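Local coordinates for solute-binding periplasmic protein of iron/siderophore ABC transporter (PDB 6B2Y) that probably binds chelated iron in the periplasm and hands it to an ABC transporter for uptake, as substrate-binding proteins of siderophore systems do, at residues Val69-Gly74 against Ser369-Val374; Asn339-Gln344 against Lys362-Leu367. One frame throughout, in Å; residues are numbered along the deposited sequence.

Contact 1 (Val69-Gly74 against Ser369-Val374)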
ATOM      1  N   VAL A  69       7.492   8.822  -0.875  1.00 18.92           N
ATOM      2  CA  VAL A  69       8.230  10.051  -1.139  1.00 20.37           C
ATOM      3  C   VAL A  69       7.301  11.257  -1.095  1.00 21.06           C
ATOM      4  O   VAL A  69       7.697  12.329  -0.616  1.00 20.93           O
ATOM      5  CB  VAL A  69       8.972   9.921  -2.483  1.00 23.98           C
ATOM      6  CG1 VAL A  69       9.525  11.278  -2.962  1.00 25.38           C
ATOM      7  CG2 VAL A  69      10.086   8.914  -2.352  1.00 24.92           C
ATOM      8  N   SER A  70       6.045  11.094  -1.529  1.00 21.05           N
ATOM      9  CA  SER A  70       5.089  12.203  -1.508  1.00 24.54           C
ATOM     10  C   SER A  70       4.898  12.784  -0.108  1.00 26.58           C
ATOM     11  O   SER A  70       4.617  13.986   0.027  1.00 22.39           O
ATOM     12  CB  SER A  70       3.741  11.751  -2.071  1.00 23.89           C
ATOM     13  OG  SER A  70       3.018  10.948  -1.140  1.00 27.19           O
ATOM     14  N   LEU A  71       5.040  11.960   0.946  1.00 20.29           N
ATOM     15  CA  LEU A  71       4.854  12.455   2.308  1.00 23.27           C
ATOM     16  C   LEU A  71       5.955  13.407   2.752  1.00 22.02           C
ATOM     17  O   LEU A  71       5.787  14.088   3.771  1.00 24.02           O
ATOM     18  CB  LEU A  71       4.780  11.279   3.291  1.00 21.76           C
ATOM     19  CG  LEU A  71       3.602  10.327   3.056  1.00 23.24           C
ATOM     20  CD1 LEU A  71       3.783   9.048   3.871  1.00 21.45           C
ATOM     21  CD2 LEU A  71       2.264  10.988   3.384  1.00 21.57           C
ATOM     22  N   LEU A  72       7.070  13.478   2.022  1.00 20.22           N
ATOM     23  CA  LEU A  72       8.211  14.291   2.414  1.00 23.29           C
ATOM     24  C   LEU A  72       8.353  15.555   1.586  1.00 24.45           C
ATOM     25  O   LEU A  72       9.105  16.456   1.985  1.00 25.69           O
ATOM     26  CB  LEU A  72       9.515  13.486   2.290  1.00 20.21           C
ATOM     27  CG  LEU A  72       9.527  12.162   3.050  1.00 21.07           C
ATOM     28  CD1 LEU A  72      10.827  11.372   2.838  1.00 23.67           C
ATOM     29  CD2 LEU A  72       9.251  12.399   4.533  1.00 25.19           C
ATOM     30  N   GLU A  73       7.650  15.643   0.459  1.00 22.50           N
ATOM     31  CA  GLU A  73       7.914  16.644  -0.567  1.00 27.99           C
ATOM     32  C   GLU A  73       6.985  17.846  -0.506  1.00 28.97           C
ATOM     33  O   GLU A  73       7.150  18.773  -1.309  1.00 28.72           O
ATOM     34  CB  GLU A  73       7.820  15.992  -1.946  1.00 25.80           C
ATOM     35  CG  GLU A  73       8.916  14.968  -2.170  1.00 23.67           C
ATOM     36  CD  GLU A  73      10.301  15.571  -2.064  1.00 29.36           C
ATOM     37  OE1 GLU A  73      10.899  15.882  -3.127  1.00 26.91           O
ATOM     38  OE2 GLU A  73      10.794  15.728  -0.915  1.00 25.69           O
ATOM     39  N   GLY A  74       6.011  17.847   0.406  1.00 30.55           N
ATOM     40  CA  GLY A  74       5.159  19.014   0.593  1.00 32.25           C
ATOM     41  C   GLY A  74       4.377  19.375  -0.665  1.00 31.48           C
ATOM     42  O   GLY A  74       3.752  18.527  -1.314  1.00 28.23           O
ATOM     43  N   SER A 369      -4.181  16.958   3.949  1.00 28.71           N
ATOM     44  CA  SER A 369      -3.978  18.379   4.217  1.00 29.72           C
ATOM     45  C   SER A 369      -2.623  18.646   4.863  1.00 28.26           C
ATOM     46  O   SER A 369      -2.004  19.682   4.593  1.00 27.24           O
ATOM     47  CB  SER A 369      -5.112  18.926   5.089  1.00 31.05           C
ATOM     48  OG  SER A 369      -5.440  18.038   6.142  1.00 36.23           O
ATOM     49  N   GLN A 370      -2.120  17.716   5.680  1.00 26.13           N
ATOM     50  CA  GLN A 370      -0.857  17.952   6.361  1.00 25.77           C
ATOM     51  C   GLN A 370       0.360  17.643   5.494  1.00 26.85           C
ATOM     52  O   GLN A 370       1.408  18.267   5.680  1.00 28.11           O
ATOM     53  CB  GLN A 370      -0.778  17.117   7.644  1.00 27.01           C
ATOM     54  CG  GLN A 370      -1.571  17.696   8.800  1.00 31.80           C
ATOM     55  CD  GLN A 370      -1.681  16.729   9.947  1.00 34.11           C
ATOM     56  OE1 GLN A 370      -2.772  16.259  10.271  1.00 39.90           O
ATOM     57  NE2 GLN A 370      -0.551  16.405  10.556  1.00 38.69           N
ATOM     58  N   PHE A 371       0.268  16.665   4.583  1.00 24.26           N
ATOM     59  CA  PHE A 371       1.463  16.155   3.919  1.00 22.25           C
ATOM     60  C   PHE A 371       1.450  16.231   2.397  1.00 20.56           C
ATOM     61  O   PHE A 371       2.529  16.187   1.796  1.00 25.78           O
ATOM     62  CB  PHE A 371       1.714  14.694   4.340  1.00 22.70           C
ATOM     63  CG  PHE A 371       1.856  14.524   5.820  1.00 22.66           C
ATOM     64  CD1 PHE A 371       3.018  14.920   6.458  1.00 28.00           C
ATOM     65  CD2 PHE A 371       0.828  14.002   6.576  1.00 23.04           C
ATOM     66  CE1 PHE A 371       3.153  14.783   7.837  1.00 25.57           C
ATOM     67  CE2 PHE A 371       0.955  13.869   7.951  1.00 21.97           C
ATOM     68  CZ  PHE A 371       2.112  14.273   8.577  1.00 24.51           C
ATOM     69  N   LEU A 372       0.296  16.364   1.759  1.00 25.66           N
ATOM     70  CA  LEU A 372       0.221  16.205   0.314  1.00 25.97           C
ATOM     71  C   LEU A 372      -0.193  17.509  -0.373  1.00 28.72           C
ATOM     72  O   LEU A 372      -0.619  18.477   0.265  1.00 26.67           O
ATOM     73  CB  LEU A 372      -0.749  15.073  -0.040  1.00 27.49           C
ATOM     74  CG  LEU A 372      -0.359  13.714   0.560  1.00 22.68           C
ATOM     75  CD1 LEU A 372      -1.373  12.685   0.105  1.00 24.74           C
ATOM     76  CD2 LEU A 372       1.054  13.310   0.141  1.00 20.32           C
ATOM     77  N   ALA A 373      -0.066  17.510  -1.704  1.00 29.22           N
ATOM     78  CA  ALA A 373      -0.371  18.666  -2.542  1.00 28.03           C
ATOM     79  C   ALA A 373      -1.626  18.483  -3.388  1.00 31.81           C
ATOM     80  O   ALA A 373      -1.935  19.353  -4.212  1.00 31.73           O
ATOM     81  CB  ALA A 373       0.820  18.976  -3.455  1.00 27.32           C
ATOM     82  N   VAL A 374      -2.339  17.373  -3.226  1.00 29.26           N
ATOM     83  CA  VAL A 374      -3.583  17.115  -3.936  1.00 29.88           C
ATOM     84  C   VAL A 374      -4.701  16.946  -2.917  1.00 32.97           C
ATOM     85  O   VAL A 374      -4.471  16.666  -1.737  1.00 30.29           O
ATOM     86  CB  VAL A 374      -3.496  15.871  -4.859  1.00 29.68           C
ATOM     87  CG1 VAL A 374      -2.544  16.121  -5.996  1.00 26.60           C
ATOM     88  CG2 VAL A 374      -3.048  14.643  -4.076  1.00 28.72           C
TER
HETATM   89  O   HOH W   1       4.896  16.627   2.969  1.00 26.21           O

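Contact 2 (Asn339-Gln344 against Lys362-Leu367)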
ATOM      1  N   ASN A 339      -0.798   3.043   4.873  1.00 16.46           N
ATOM      2  CA  ASN A 339      -1.537   1.855   5.294  1.00 15.89           C
ATOM      3  C   ASN A 339      -2.253   2.018   6.629  1.00 17.73           C
ATOM      4  O   ASN A 339      -3.075   1.158   6.967  1.00 19.73           O
ATOM      5  CB  ASN A 339      -0.605   0.628   5.316  1.00 14.33           C
ATOM      6  CG  ASN A 339       0.526   0.741   6.348  1.00 20.39           C
ATOM      7  OD1 ASN A 339       0.312   1.185   7.471  1.00 17.72           O
ATOM      8  ND2 ASN A 339       1.730   0.305   5.968  1.00 18.37           N
ATOM      9  N   VAL A 340      -1.958   3.071   7.403  1.00 16.21           N
ATOM     10  CA  VAL A 340      -2.718   3.295   8.634  1.00 18.84           C
ATOM     11  C   VAL A 340      -4.207   3.420   8.319  1.00 20.29           C
ATOM     12  O   VAL A 340      -5.061   3.088   9.154  1.00 18.83           O
ATOM     13  CB  VAL A 340      -2.177   4.522   9.401  1.00 18.61           C
ATOM     14  CG1 VAL A 340      -2.176   5.779   8.543  1.00 20.61           C
ATOM     15  CG2 VAL A 340      -2.960   4.758  10.724  1.00 19.24           C
ATOM     16  N   LEU A 341      -4.552   3.880   7.110  1.00 19.04           N
ATOM     17  CA  LEU A 341      -5.966   3.956   6.761  1.00 19.38           C
ATOM     18  C   LEU A 341      -6.592   2.578   6.642  1.00 19.28           C
ATOM     19  O   LEU A 341      -7.780   2.404   6.947  1.00 19.01           O
ATOM     20  CB  LEU A 341      -6.148   4.734   5.459  1.00 17.32           C
ATOM     21  CG  LEU A 341      -5.630   6.167   5.550  1.00 20.72           C
ATOM     22  CD1 LEU A 341      -5.518   6.794   4.162  1.00 19.88           C
ATOM     23  CD2 LEU A 341      -6.516   6.999   6.443  1.00 22.99           C
ATOM     24  N   ALA A 342      -5.825   1.578   6.207  1.00 18.26           N
ATOM     25  CA  ALA A 342      -6.356   0.222   6.187  1.00 20.37           C
ATOM     26  C   ALA A 342      -6.464  -0.347   7.596  1.00 21.27           C
ATOM     27  O   ALA A 342      -7.427  -1.057   7.919  1.00 22.94           O
ATOM     28  CB  ALA A 342      -5.478  -0.677   5.314  1.00 22.17           C
ATOM     29  N   ILE A 343      -5.482  -0.061   8.452  1.00 19.22           N
ATOM     30  CA  ILE A 343      -5.553  -0.561   9.824  1.00 17.90           C
ATOM     31  C   ILE A 343      -6.803  -0.045  10.521  1.00 22.43           C
ATOM     32  O   ILE A 343      -7.526  -0.809  11.187  1.00 20.68           O
ATOM     33  CB  ILE A 343      -4.283  -0.178  10.593  1.00 17.76           C
ATOM     34  CG1 ILE A 343      -3.068  -0.899   9.996  1.00 19.09           C
ATOM     35  CG2 ILE A 343      -4.440  -0.496  12.067  1.00 22.14           C
ATOM     36  CD1 ILE A 343      -1.752  -0.264  10.481  1.00 17.08           C
ATOM     37  N   GLN A 344      -7.097   1.243  10.349  1.00 21.60           N
ATOM     38  CA  GLN A 344      -8.269   1.841  10.984  1.00 20.65           C
ATOM     39  C   GLN A 344      -9.556   1.294  10.384  1.00 23.74           C
ATOM     40  O   GLN A 344     -10.524   1.028  11.113  1.00 21.67           O
ATOM     41  CB  GLN A 344      -8.229   3.365  10.858  1.00 21.34           C
ATOM     42  CG  GLN A 344      -7.195   4.048  11.736  1.00 20.00           C
ATOM     43  CD  GLN A 344      -7.345   5.554  11.712  1.00 19.19           C
ATOM     44  OE1 GLN A 344      -8.090   6.104  10.892  1.00 24.80           O
ATOM     45  NE2 GLN A 344      -6.651   6.225  12.597  1.00 19.84           N
ATOM     46  N   LYS A 362     -11.862  10.949   7.947  1.00 30.45           N
ATOM     47  CA  LYS A 362     -11.222  12.133   8.506  1.00 29.80           C
ATOM     48  C   LYS A 362      -9.711  11.941   8.633  1.00 27.55           C
ATOM     49  O   LYS A 362      -8.939  12.881   8.405  1.00 26.84           O
ATOM     50  CB  LYS A 362     -11.849  12.492   9.853  1.00 34.33           C
ATOM     51  CG  LYS A 362     -11.231  13.720  10.522  1.00 37.04           C
ATOM     52  CD  LYS A 362     -11.070  14.920   9.569  1.00 44.30           C
ATOM     53  CE  LYS A 362     -12.402  15.397   8.974  1.00 47.33           C
ATOM     54  NZ  LYS A 362     -12.166  16.201   7.731  1.00 43.34           N
ATOM     55  N   THR A 363      -9.266  10.739   9.002  1.00 27.00           N
ATOM     56  CA  THR A 363      -7.827  10.486   9.033  1.00 23.56           C
ATOM     57  C   THR A 363      -7.200  10.759   7.675  1.00 24.22           C
ATOM     58  O   THR A 363      -6.144  11.399   7.582  1.00 24.93           O
ATOM     59  CB  THR A 363      -7.551   9.048   9.459  1.00 24.12           C
ATOM     60  OG1 THR A 363      -8.176   8.808  10.722  1.00 23.96           O
ATOM     61  CG2 THR A 363      -6.051   8.797   9.576  1.00 23.37           C
ATOM     62  N   MET A 364      -7.854  10.294   6.608  1.00 26.67           N
ATOM     63  CA  MET A 364      -7.344  10.535   5.264  1.00 25.36           C
ATOM     64  C   MET A 364      -7.361  12.024   4.924  1.00 26.74           C
ATOM     65  O   MET A 364      -6.397  12.542   4.352  1.00 23.24           O
ATOM     66  CB  MET A 364      -8.154   9.721   4.259  1.00 22.92           C
ATOM     67  CG  MET A 364      -7.776  10.008   2.843  1.00 29.13           C
ATOM     68  SD  MET A 364      -8.976   9.287   1.757  1.00 50.61           S
ATOM     69  CE  MET A 364      -8.109   7.896   1.203  1.00 34.09           C
ATOM     70  N   ASP A 365      -8.423  12.740   5.316  1.00 28.07           N
ATOM     71  CA  ASP A 365      -8.444  14.194   5.151  1.00 29.27           C
ATOM     72  C   ASP A 365      -7.242  14.851   5.818  1.00 29.10           C
ATOM     73  O   ASP A 365      -6.618  15.757   5.246  1.00 27.13           O
ATOM     74  CB  ASP A 365      -9.738  14.773   5.731  1.00 33.17           C
ATOM     75  CG  ASP A 365     -10.907  14.664   4.777  1.00 36.98           C
ATOM     76  OD1 ASP A 365     -10.683  14.386   3.583  1.00 34.25           O
ATOM     77  OD2 ASP A 365     -12.055  14.851   5.224  1.00 41.42           O
ATOM     78  N   SER A 366      -6.893  14.400   7.029  1.00 28.27           N
ATOM     79  CA  SER A 366      -5.765  14.984   7.745  1.00 25.28           C
ATOM     80  C   SER A 366      -4.444  14.645   7.069  1.00 26.07           C
ATOM     81  O   SER A 366      -3.564  15.505   6.945  1.00 27.22           O
ATOM     82  CB  SER A 366      -5.761  14.508   9.202  1.00 27.58           C
ATOM     83  OG  SER A 366      -6.984  14.868   9.835  1.00 33.79           O
ATOM     84  N   LEU A 367      -4.284  13.390   6.647  1.00 25.43           N
ATOM     85  CA  LEU A 367      -3.068  12.988   5.951  1.00 24.39           C
ATOM     86  C   LEU A 367      -2.825  13.888   4.743  1.00 23.50           C
ATOM     87  O   LEU A 367      -1.722  14.404   4.548  1.00 24.43           O
ATOM     88  CB  LEU A 367      -3.183  11.519   5.531  1.00 26.21           C
ATOM     89  CG  LEU A 367      -1.933  10.753   5.045  1.00 23.37           C
ATOM     90  CD1 LEU A 367      -2.159   9.259   5.214  1.00 20.77           C
ATOM     91  CD2 LEU A 367      -1.579  11.048   3.584  1.00 24.68           C
TER

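Contact 1 (Val69-Gly74 against Ser369-Val374)
The CD2 methyls of Leu71 and Leu372 meet at 4.2 Å, where the two segments come together. Both side chains leave the backbone with CG opposite the carbonyl carbon (chi1 -62° and -59°); in each the extended chi2 places CD1 along the chain, and the other methyl, CD2, is the one turned to the partner. Leu71 CD2 also packs on Phe371 CB at 3.9 Å, so it is the root of the phenylalanine, not its ring, that receives the methyl. Leu372 CD2 reaches farther, against the hydroxyl of Ser70, with 3.3 Å between Leu372 CD2 and Ser70 OG. That hydroxyl sits between its own backbone N and carbonyl carbon (chi1 76°), where it is hydrogen-bonded to Tyr67 O and to the hydroxyl of Tyr338; toward Leu372 it offers only van der Waals contact. The backbones are joined by a single water, which donates to Leu71 O at 2.8 Å and to Phe371 O at 2.7 Å and weakly accepts from Gly74 N. It thereby links carbonyls that could not bond to each other. Gly74, with positive phi, brings its O to 3.7 Å from Ala373 CB. The contact joins the end of helix 66-70 and the residues after it to the C-terminal end of helix 360-371 and the loop that follows; helix 186-207 adds Tyr192, edge-to-face with Phe371, and helix 168-182 places Met176 on Leu71.

Contact 2 (Asn339-Gln344 against Lys362-Leu367)
Leu341 of helix 340-350 points at Thr363 and Met364 of helix 360-371 in a nearly antiparallel helix pair, the local axes 167° apart and 10.4 Å at closest approach. The two helices follow one another in the chain, in the C-terminal part of a periplasmic binding protein fold. From Leu341 CB, directed toward the partner helix, CG lies opposite the carbonyl carbon (chi1 -60°) and splits the side chain into two methyls. CD2 goes to the backbone side, 3.6 Å from Met364 N and equally near Thr363 CG2. CD1 lies against the methionine, 3.9 Å from Met364 CB, with CG and CE a little farther along the same chain, and has Leu367 CD1 at 4.3 Å. The side chains of Leu341 and Met364 cross at about a right angle, while Trp381 of strand 381-383 touches both.

One turn on, Gln344 stretches out to add a polar clasp to this buried apolar seam. Its amide is gripped at both ends, NE2 donating to Asn199 O of helix 186-207, which should fix the rotation of the group. At the other end Thr363 OG1 donates to Gln344 OE1 over 2.7 Å, meeting a lone pair in the carbonyl plane at a C=O···O angle of 120°.

Contacts 1 and 2 lie about 14 Å apart between centres and share helix 360-371: contact 2 uses its first turns up to Leu367, contact 1 its C-terminal end and the residues beyond. Leu367 bridges them, its CD2 lying 3.8 Å from Leu71 CD2 and 3.9 Å from Leu372 CD1, so the apolar packing runs on from one to the other. Both segments of contact 2 fall in sequence between the two segments of contact 1. Contact 2 is local, between successive helices, whereas contact 1 brings together residues nearly 300 positions apart. Helix 360-371 therefore ties the C-terminal part of the chain back to the N-terminal part, and helix 186-207 flanks both contacts.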